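Local coordinates for protein-glutamine deamidase Cif (Burkholderia pseudomallei, PDB 3GQM) that deamidates a glutamine side chain of host NEDD8 to glutamate, which shuts down cullin-RING ubiquitin ligases and inhibits the host cell cycle, at residues L61-D66 / A269-G274; K76-T79 / G83-N86. All blocks are in the same frame, centred on the assembly; numbering follows the deposited sequence.

Contact 1: residues L61-D66 / A269-G274; sequences LLIARD and AQYVAG
Ile-63, in the short 3-10 turn 62-64, faces Val-272 on the last turn of helix 262-273, and their CA atoms come to 7.1 Å, near enough for side chains to meet but not backbones. The closest apolar meeting is between Leu-62 CD2 and Val-272 CG2, 3.6 Å apart, the two side chains crossing at about a right angle. Leu-62 gets there because its CG stands opposite the backbone N (chi1 -170°), which carries CD2 across to the valine. Beside this pair, Ile-63 sends its CG2 branch to the tyrosine ring, 3.8 Å from Tyr-271 CD2, approaching the ring at a slant. The phenol reaches along the turn until Tyr-271 OH lies 3.6 Å from Ile-63 O, too long to count as a bond. Tyr-271 is the exposed flank; Leu-62 and Val-272 are buried, and both rest on Leu-114 and Val-52. Arg-65 ties the turn to its surroundings, its guanidinium bonded to the carbonyls of Val-52 and Arg-57 and to Asn-110. This is apolar packing of a C-terminal helix and a connecting turn against helices 47-53 and 104-116, in a papain-like (clan CA) fold and away from its active site.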
loop_
_atom_site.group_PDB
_atom_site.type_symbol
_atom_site.label_atom_id
_atom_site.label_comp_id
_atom_site.label_asym_id
_atom_site.label_seq_id
_atom_site.Cartn_x
_atom_site.Cartn_y
_atom_site.Cartn_z
ATOM N N LEU A 61 0.124 -11.720 13.225
ATOM C CA LEU A 61 1.368 -11.112 12.736
ATOM C C LEU A 61 1.549 -11.563 11.331
ATOM O O LEU A 61 1.396 -12.774 11.061
ATOM C CB LEU A 61 2.594 -11.592 13.523
ATOM C CG LEU A 61 2.981 -10.879 14.828
ATOM C CD1 LEU A 61 4.179 -11.598 15.387
ATOM C CD2 LEU A 61 3.287 -9.347 14.645
ATOM N N LEU A 62 1.894 -10.626 10.438
ATOM C CA LEU A 62 2.225 -11.026 9.074
ATOM C C LEU A 62 3.212 -12.195 9.044
ATOM O O LEU A 62 2.995 -13.177 8.310
ATOM C CB LEU A 62 2.734 -9.852 8.210
ATOM C CG LEU A 62 2.878 -10.108 6.686
ATOM C CD1 LEU A 62 2.608 -8.757 5.896
ATOM C CD2 LEU A 62 4.227 -10.704 6.254
ATOM N N ILE A 63 4.288 -12.105 9.835
ATOM C CA ILE A 63 5.370 -13.090 9.700
ATOM C C ILE A 63 4.997 -14.388 10.388
ATOM O O ILE A 63 5.683 -15.357 10.228
ATOM C CB ILE A 63 6.738 -12.583 10.259
ATOM C CG1 ILE A 63 6.557 -12.145 11.724
ATOM C CG2 ILE A 63 7.334 -11.472 9.334
ATOM C CD1 ILE A 63 7.840 -11.943 12.475
ATOM N N ALA A 64 3.918 -14.404 11.161
ATOM C CA ALA A 64 3.447 -15.668 11.720
ATOM C C ALA A 64 2.645 -16.488 10.734
ATOM O O ALA A 64 2.224 -17.606 11.085
ATOM C CB ALA A 64 2.653 -15.451 13.006
ATOM N N ARG A 65 2.419 -15.957 9.519
ATOM C CA ARG A 65 1.686 -16.688 8.477
ATOM C C ARG A 65 2.411 -17.920 7.933
ATOM O O ARG A 65 3.549 -17.840 7.458
ATOM C CB ARG A 65 1.309 -15.778 7.294
ATOM C CG ARG A 65 0.299 -14.681 7.663
ATOM C CD ARG A 65 0.244 -13.624 6.584
ATOM N NE ARG A 65 -0.728 -12.576 6.916
ATOM C CZ ARG A 65 -0.938 -11.494 6.182
ATOM N NH1 ARG A 65 -0.233 -11.281 5.042
ATOM N NH2 ARG A 65 -1.860 -10.637 6.576
ATOM N N ASP A 66 1.708 -19.048 7.921
ATOM C CA ASP A 66 2.279 -20.310 7.471
ATOM C C ASP A 66 1.838 -20.545 6.061
ATOM O O ASP A 66 0.666 -20.726 5.851
ATOM C CB ASP A 66 1.723 -21.444 8.328
ATOM C CG ASP A 66 2.537 -22.732 8.216
ATOM O OD1 ASP A 66 3.312 -22.930 7.239
ATOM O OD2 ASP A 66 2.390 -23.550 9.151
ATOM N N ALA A 269 10.959 -7.864 6.109
ATOM C CA ALA A 269 10.943 -8.089 4.655
ATOM C C ALA A 269 11.930 -9.186 4.241
ATOM O O ALA A 269 11.684 -9.920 3.259
ATOM C CB ALA A 269 11.205 -6.815 3.858
ATOM N N GLN A 270 13.054 -9.278 4.972
ATOM C CA GLN A 270 14.095 -10.280 4.653
ATOM C C GLN A 270 13.518 -11.660 4.905
ATOM O O GLN A 270 13.654 -12.558 4.080
ATOM C CB GLN A 270 15.387 -10.078 5.486
ATOM N N TYR A 271 12.875 -11.809 6.046
ATOM C CA TYR A 271 12.211 -13.035 6.377
ATOM C C TYR A 271 11.259 -13.462 5.242
ATOM O O TYR A 271 11.370 -14.577 4.704
ATOM C CB TYR A 271 11.467 -12.901 7.710
ATOM C CG TYR A 271 10.581 -14.100 7.969
ATOM C CD1 TYR A 271 11.074 -15.221 8.637
ATOM C CD2 TYR A 271 9.272 -14.132 7.481
ATOM C CE1 TYR A 271 10.278 -16.332 8.834
ATOM C CE2 TYR A 271 8.475 -15.227 7.667
ATOM C CZ TYR A 271 8.976 -16.323 8.341
ATOM O OH TYR A 271 8.157 -17.399 8.533
ATOM N N VAL A 272 10.357 -12.553 4.844
ATOM C CA VAL A 272 9.366 -12.859 3.830
ATOM C C VAL A 272 10.036 -13.190 2.517
ATOM O O VAL A 272 9.665 -14.169 1.843
ATOM C CB VAL A 272 8.306 -11.699 3.643
ATOM C CG1 VAL A 272 7.392 -12.013 2.428
ATOM C CG2 VAL A 272 7.475 -11.513 4.921
ATOM N N ALA A 273 11.038 -12.384 2.159
ATOM C CA ALA A 273 11.811 -12.662 0.979
ATOM C C ALA A 273 12.582 -13.987 1.096
ATOM O O ALA A 273 12.991 -14.530 0.089
ATOM C CB ALA A 273 12.765 -11.487 0.623
ATOM N N GLY A 274 12.790 -14.494 2.306
ATOM C CA GLY A 274 13.626 -15.702 2.486
ATOM C C GLY A 274 12.943 -16.908 1.855
ATOM O O GLY A 274 13.281 -18.067 2.160
#

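Contact 2: residues K76-T79 / G83-N86; sequences KSVT and GLEN
Val-78 and Gly-83 join the end of helix 67-80 to the start of helix 84-91 in a short turn between two consecutive helices, closed by a six-to-one backbone bond of the kind found in Schellman motifs: Gly-83 N donates to Val-78 O over 3.0 Å. The bond is bent, 140° at the hydrogen, and the donor sits above the carbonyl plane, 35° out of it, so the N-H does not meet a lone pair of the carbonyl. Gly-83 holds the N-cap position of the second helix, and its phi of 94° with an extended psi leaves no room for a CB beside the preceding carbonyl O.

The dense part is the inner side of the turn. Val-78 is the buried residue here: its CB points at the second helix and its two methyls divide the work. CG1 presses on backbone, 3.6 Å from Gly-83 C, while CG2 meets the leucine side chain. Tyr-87 and Pro-96 also touch the valine, and Pro-96 and Asp-95 pack on Leu-84, so the following loop folds over this side.

The other side is looser and more exposed. Thr-79 turns its CB away from the second helix, and its OG1 bonds back to Glu-75 O. Lys-76 makes a salt bridge with Asp-80. Asn-86 is exposed too, its ND2 bonded to Gly-82 O in the turn. Across the apolar side, Val-78 CG2 ends 3.9 Å from Leu-84 CD1, and Val-78 CG1 lies 3.4 Å from Leu-84 N.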
loop_
_atom_site.group_PDB
_atom_site.type_symbol
_atom_site.label_atom_id
_atom_site.label_comp_id
_atom_site.label_asym_id
_atom_site.label_seq_id
_atom_site.Cartn_x
_atom_site.Cartn_y
_atom_site.Cartn_z
ATOM N N LYS A 76 -8.669 -26.923 0.857
ATOM C CA LYS A 76 -9.915 -27.189 1.556
ATOM C C LYS A 76 -11.089 -26.445 0.925
ATOM O O LYS A 76 -12.128 -27.046 0.570
ATOM C CB LYS A 76 -9.760 -26.833 3.024
ATOM C CG LYS A 76 -10.999 -27.177 3.803
ATOM C CD LYS A 76 -10.979 -26.612 5.207
ATOM C CE LYS A 76 -12.449 -26.546 5.752
ATOM N NZ LYS A 76 -13.182 -25.262 5.317
ATOM N N SER A 77 -10.925 -25.138 0.740
ATOM C CA SER A 77 -11.977 -24.322 0.124
ATOM C C SER A 77 -12.378 -24.864 -1.267
ATOM O O SER A 77 -13.568 -24.886 -1.647
ATOM C CB SER A 77 -11.521 -22.840 0.047
ATOM O OG SER A 77 -12.256 -22.133 -0.946
ATOM N N VAL A 78 -11.390 -25.282 -2.051
ATOM C CA VAL A 78 -11.677 -25.731 -3.407
ATOM C C VAL A 78 -12.506 -27.041 -3.328
ATOM O O VAL A 78 -13.456 -27.239 -4.092
ATOM C CB VAL A 78 -10.362 -25.917 -4.222
ATOM C CG1 VAL A 78 -10.555 -26.923 -5.352
ATOM C CG2 VAL A 78 -9.868 -24.592 -4.771
ATOM N N THR A 79 -12.150 -27.904 -2.381
ATOM C CA THR A 79 -12.895 -29.134 -2.146
ATOM C C THR A 79 -14.323 -28.827 -1.724
ATOM O O THR A 79 -15.252 -29.435 -2.223
ATOM C CB THR A 79 -12.215 -30.004 -1.056
ATOM O OG1 THR A 79 -10.821 -30.110 -1.340
ATOM C CG2 THR A 79 -12.786 -31.411 -1.038
ATOM N N GLY A 83 -14.260 -29.341 -6.120
ATOM C CA GLY A 83 -13.148 -29.392 -7.060
ATOM C C GLY A 83 -12.866 -28.110 -7.805
ATOM O O GLY A 83 -13.726 -27.205 -7.922
ATOM N N LEU A 84 -11.654 -28.054 -8.325
ATOM C CA LEU A 84 -11.125 -26.869 -8.975
ATOM C C LEU A 84 -11.913 -26.384 -10.194
ATOM O O LEU A 84 -12.166 -25.177 -10.302
ATOM C CB LEU A 84 -9.640 -27.045 -9.322
ATOM C CG LEU A 84 -8.844 -25.766 -9.610
ATOM C CD1 LEU A 84 -9.173 -24.678 -8.637
ATOM C CD2 LEU A 84 -7.334 -26.056 -9.587
ATOM N N GLU A 85 -12.309 -27.290 -11.095
ATOM C CA GLU A 85 -13.004 -26.829 -12.300
ATOM C C GLU A 85 -14.416 -26.295 -11.988
ATOM O O GLU A 85 -14.855 -25.313 -12.579
ATOM C CB GLU A 85 -12.799 -27.717 -13.582
ATOM C CG GLU A 85 -13.637 -28.978 -13.871
ATOM N N ASN A 86 -15.038 -26.871 -10.963
ATOM C CA ASN A 86 -16.236 -26.311 -10.333
ATOM C C ASN A 86 -16.049 -24.992 -9.593
ATOM O O ASN A 86 -16.945 -24.143 -9.598
ATOM C CB ASN A 86 -16.805 -27.305 -9.340
ATOM C CG ASN A 86 -17.999 -28.028 -9.882
ATOM O OD1 ASN A 86 -18.936 -27.402 -10.394
ATOM N ND2 ASN A 86 -17.983 -29.360 -9.781
#

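Contact 1 is long-range and contact 2 local: 202 residues lie between the segments of the first, while the second closes a turn between consecutive helices and is nested inside the loop that contact 1 closes. They meet different elements, although 61-66 leads directly into helix 67-80, whose far end supplies 76-79. That helix leads outward: the centre of contact 1 is about 17 Å from the centre of the chain and that of contact 2 about 30 Å, the two centres being about 27 Å apart. Both are only partly buried. Contact 1 relies on methyl and ring packing alone, backed by the helices of the main body; contact 2 adds a backbone bond to one buried valine.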